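PDB 3MKB: hemoglobin subunit beta from Isurus oxyrinchus, which probably binds oxygen reversibly at its haem and, paired with alpha subunits in a four-chain haemoglobin, carries it in the blood. Local coordinates for residues Thr25-Arg30 / Asp98-Glu103. Sequence-based numbering, arbitrary orientation.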
ATOM      1  N   THR B  25     -13.674   2.243  21.519  1.00 28.55           N
ATOM      2  CA  THR B  25     -12.830   2.974  22.455  1.00 31.50           C
ATOM      3  C   THR B  25     -11.424   2.318  22.462  1.00 30.84           C
ATOM      4  O   THR B  25     -10.438   3.001  22.214  1.00 32.64           O
ATOM      5  CB  THR B  25     -13.465   3.037  23.874  1.00 28.92           C
ATOM      6  OG1 THR B  25     -14.716   3.747  23.784  1.00 32.73           O
ATOM      7  CG2 THR B  25     -12.563   3.786  24.831  1.00 35.76           C
ATOM      8  N   LYS B  26     -11.360   1.018  22.693  1.00 30.74           N
ATOM      9  CA  LYS B  26     -10.084   0.268  22.645  1.00 31.15           C
ATOM     10  C   LYS B  26      -9.437   0.329  21.287  1.00 30.98           C
ATOM     11  O   LYS B  26      -8.225   0.430  21.213  1.00 30.97           O
ATOM     12  CB  LYS B  26     -10.267  -1.200  23.017  1.00 30.95           C
ATOM     13  CG  LYS B  26     -10.945  -1.415  24.345  1.00 33.50           C
ATOM     14  CD  LYS B  26     -11.210  -2.890  24.585  1.00 37.09           C
ATOM     15  CE  LYS B  26     -12.156  -3.085  25.769  1.00 39.61           C
ATOM     16  NZ  LYS B  26     -12.455  -4.537  26.041  1.00 41.50           N
ATOM     17  N   ALA B  27     -10.230   0.246  20.202  1.00 30.52           N
ATOM     18  CA  ALA B  27      -9.601   0.310  18.843  1.00 31.16           C
ATOM     19  C   ALA B  27      -8.884   1.655  18.581  1.00 32.13           C
ATOM     20  O   ALA B  27      -7.781   1.691  18.039  1.00 31.96           O
ATOM     21  CB  ALA B  27     -10.602   0.024  17.729  1.00 29.26           C
ATOM     22  N   LEU B  28      -9.566   2.748  18.922  1.00 32.61           N
ATOM     23  CA  LEU B  28      -9.017   4.080  18.836  1.00 34.02           C
ATOM     24  C   LEU B  28      -7.716   4.197  19.653  1.00 33.32           C
ATOM     25  O   LEU B  28      -6.688   4.744  19.157  1.00 32.23           O
ATOM     26  CB  LEU B  28     -10.087   5.074  19.343  1.00 33.65           C
ATOM     27  CG  LEU B  28     -10.452   6.391  18.683  1.00 36.82           C
ATOM     28  CD1 LEU B  28     -10.024   7.597  19.566  1.00 39.49           C
ATOM     29  CD2 LEU B  28     -10.034   6.590  17.198  1.00 35.84           C
ATOM     30  N   GLU B  29      -7.777   3.714  20.900  1.00 33.28           N
ATOM     31  CA  GLU B  29      -6.639   3.757  21.837  1.00 35.06           C
ATOM     32  C   GLU B  29      -5.461   2.966  21.282  1.00 34.36           C
ATOM     33  O   GLU B  29      -4.293   3.424  21.302  1.00 35.02           O
ATOM     34  CB  GLU B  29      -7.048   3.256  23.252  1.00 33.87           C
ATOM     35  CG  GLU B  29      -7.928   4.291  23.993  1.00 37.50           C
ATOM     36  CD  GLU B  29      -8.593   3.760  25.287  1.00 38.60           C
ATOM     37  OE1 GLU B  29      -8.641   2.512  25.518  1.00 40.18           O
ATOM     38  OE2 GLU B  29      -9.113   4.619  26.029  1.00 42.01           O
ATOM     39  N   ARG B  30      -5.773   1.791  20.747  1.00 32.70           N
ATOM     40  CA  ARG B  30      -4.790   0.977  20.098  1.00 31.41           C
ATOM     41  C   ARG B  30      -4.148   1.656  18.923  1.00 32.63           C
ATOM     42  O   ARG B  30      -2.900   1.629  18.767  1.00 32.67           O
ATOM     43  CB  ARG B  30      -5.421  -0.359  19.649  1.00 32.04           C
ATOM     44  CG  ARG B  30      -4.441  -1.340  18.939  1.00 28.60           C
ATOM     45  CD  ARG B  30      -5.193  -2.707  18.633  1.00 31.20           C
ATOM     46  NE  ARG B  30      -5.707  -3.287  19.868  1.00 30.01           N
ATOM     47  CZ  ARG B  30      -5.003  -4.099  20.664  1.00 32.39           C
ATOM     48  NH1 ARG B  30      -3.757  -4.440  20.339  1.00 35.28           N
ATOM     49  NH2 ARG B  30      -5.544  -4.569  21.788  1.00 30.17           N
ATOM     50  N   ASP B  98      -8.522  -1.437  10.901  1.00 32.13           N
ATOM     51  CA  ASP B  98      -7.635  -2.600  11.225  1.00 30.20           C
ATOM     52  C   ASP B  98      -7.518  -2.803  12.744  1.00 30.39           C
ATOM     53  O   ASP B  98      -7.420  -3.928  13.227  1.00 30.84           O
ATOM     54  CB  ASP B  98      -6.229  -2.450  10.601  1.00 30.52           C
ATOM     55  CG  ASP B  98      -6.234  -2.660   9.076  1.00 29.04           C
ATOM     56  OD1 ASP B  98      -7.179  -3.303   8.526  1.00 28.42           O
ATOM     57  OD2 ASP B  98      -5.309  -2.150   8.412  1.00 30.35           O
ATOM     58  N   SER B  99      -7.536  -1.718  13.504  1.00 29.10           N
ATOM     59  CA  SER B  99      -7.495  -1.834  14.954  1.00 28.23           C
ATOM     60  C   SER B  99      -8.792  -2.400  15.486  1.00 26.43           C
ATOM     61  O   SER B  99      -8.792  -3.058  16.467  1.00 24.90           O
ATOM     62  CB  SER B  99      -7.280  -0.461  15.594  1.00 28.59           C
ATOM     63  OG  SER B  99      -6.140   0.168  15.072  1.00 29.04           O
ATOM     64  N   PHE B 100      -9.900  -2.090  14.820  1.00 28.46           N
ATOM     65  CA  PHE B 100     -11.190  -2.598  15.162  1.00 28.05           C
ATOM     66  C   PHE B 100     -11.162  -4.083  14.983  1.00 26.71           C
ATOM     67  O   PHE B 100     -11.708  -4.823  15.794  1.00 27.35           O
ATOM     68  CB  PHE B 100     -12.268  -2.057  14.201  1.00 29.47           C
ATOM     69  CG  PHE B 100     -13.111  -1.002  14.801  1.00 32.64           C
ATOM     70  CD1 PHE B 100     -14.255  -1.346  15.497  1.00 33.64           C
ATOM     71  CD2 PHE B 100     -12.738   0.353  14.690  1.00 34.72           C
ATOM     72  CE1 PHE B 100     -15.060  -0.385  16.098  1.00 31.79           C
ATOM     73  CE2 PHE B 100     -13.539   1.350  15.261  1.00 37.32           C
ATOM     74  CZ  PHE B 100     -14.710   0.982  15.973  1.00 37.51           C
ATOM     75  N   ILE B 101     -10.621  -4.504  13.847  1.00 27.81           N
ATOM     76  CA  ILE B 101     -10.498  -5.948  13.561  1.00 27.03           C
ATOM     77  C   ILE B 101      -9.681  -6.628  14.655  1.00 27.45           C
ATOM     78  O   ILE B 101     -10.042  -7.702  15.107  1.00 27.78           O
ATOM     79  CB  ILE B 101      -9.881  -6.174  12.166  1.00 27.13           C
ATOM     80  CG1 ILE B 101     -10.953  -5.835  11.120  1.00 29.32           C
ATOM     81  CG2 ILE B 101      -9.456  -7.654  11.984  1.00 27.28           C
ATOM     82  CD1 ILE B 101     -10.446  -5.623   9.783  1.00 30.60           C
ATOM     83  N   VAL B 102      -8.569  -6.003  15.081  1.00 26.27           N
ATOM     84  CA  VAL B 102      -7.779  -6.570  16.194  1.00 26.49           C
ATOM     85  C   VAL B 102      -8.672  -6.673  17.450  1.00 26.43           C
ATOM     86  O   VAL B 102      -8.571  -7.658  18.166  1.00 26.27           O
ATOM     87  CB  VAL B 102      -6.481  -5.797  16.435  1.00 26.58           C
ATOM     88  CG1 VAL B 102      -5.787  -6.192  17.822  1.00 28.00           C
ATOM     89  CG2 VAL B 102      -5.508  -6.080  15.282  1.00 26.22           C
ATOM     90  N   GLU B 103      -9.595  -5.705  17.657  1.00 26.18           N
ATOM     91  CA  GLU B 103     -10.418  -5.733  18.868  1.00 26.73           C
ATOM     92  C   GLU B 103     -11.529  -6.785  18.738  1.00 27.01           C
ATOM     93  O   GLU B 103     -11.868  -7.440  19.691  1.00 28.13           O
ATOM     94  CB  GLU B 103     -10.987  -4.371  19.235  1.00 26.33           C
ATOM     95  CG  GLU B 103      -9.959  -3.375  19.838  1.00 29.11           C
ATOM     96  CD  GLU B 103      -9.226  -3.917  21.052  1.00 29.84           C
ATOM     97  OE1 GLU B 103      -8.079  -3.424  21.282  1.00 30.08           O
ATOM     98  OE2 GLU B 103      -9.792  -4.770  21.800  1.00 27.85           O
TER
HETATM   99  O   HOH W   1      -6.789  -1.360  23.079  1.00 41.55           O
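Arg30 and Glu103 reach for each other from opposite directions, and the arginine takes hold side-on, with two nitrogens on a single oxygen: NE and NH2 of Arg30 both lie 2.8 Å from OE1 of Glu103. That oxygen sits at the edge of the guanidinium, nearly in its plane, whereas the two donors come down on OE1 from the same face of the carboxylate, the two flat groups being turned 45° apart. A bend in the arginine chain at chi3 (-58°) brings NE round. Val102 CG1 lies over one face of the guanidinium, toward its rim, 3.6 Å from Arg30 CZ. A water adds a third donor to OE1 and also gives a hydrogen bond to the Lys26 carbonyl. This is the B/G helix crossing of the globin fold, helix 20-34 over helix 93-108: Ala27 CA to Ser99 CA is only 4.9 Å. Ala27 CB lies over one face of the Phe100 ring in a CH-pi contact, and the Phe100 side chain is about 6 Å from the haem. Ser99 CB sits 3.3 Å from Ala27 O, while its hydroxyl bonds to Leu95 O. NH1 of Arg30 bonds to ND1 of His121 and NH2 to O of Phe116, both of a neighbouring alpha subunit.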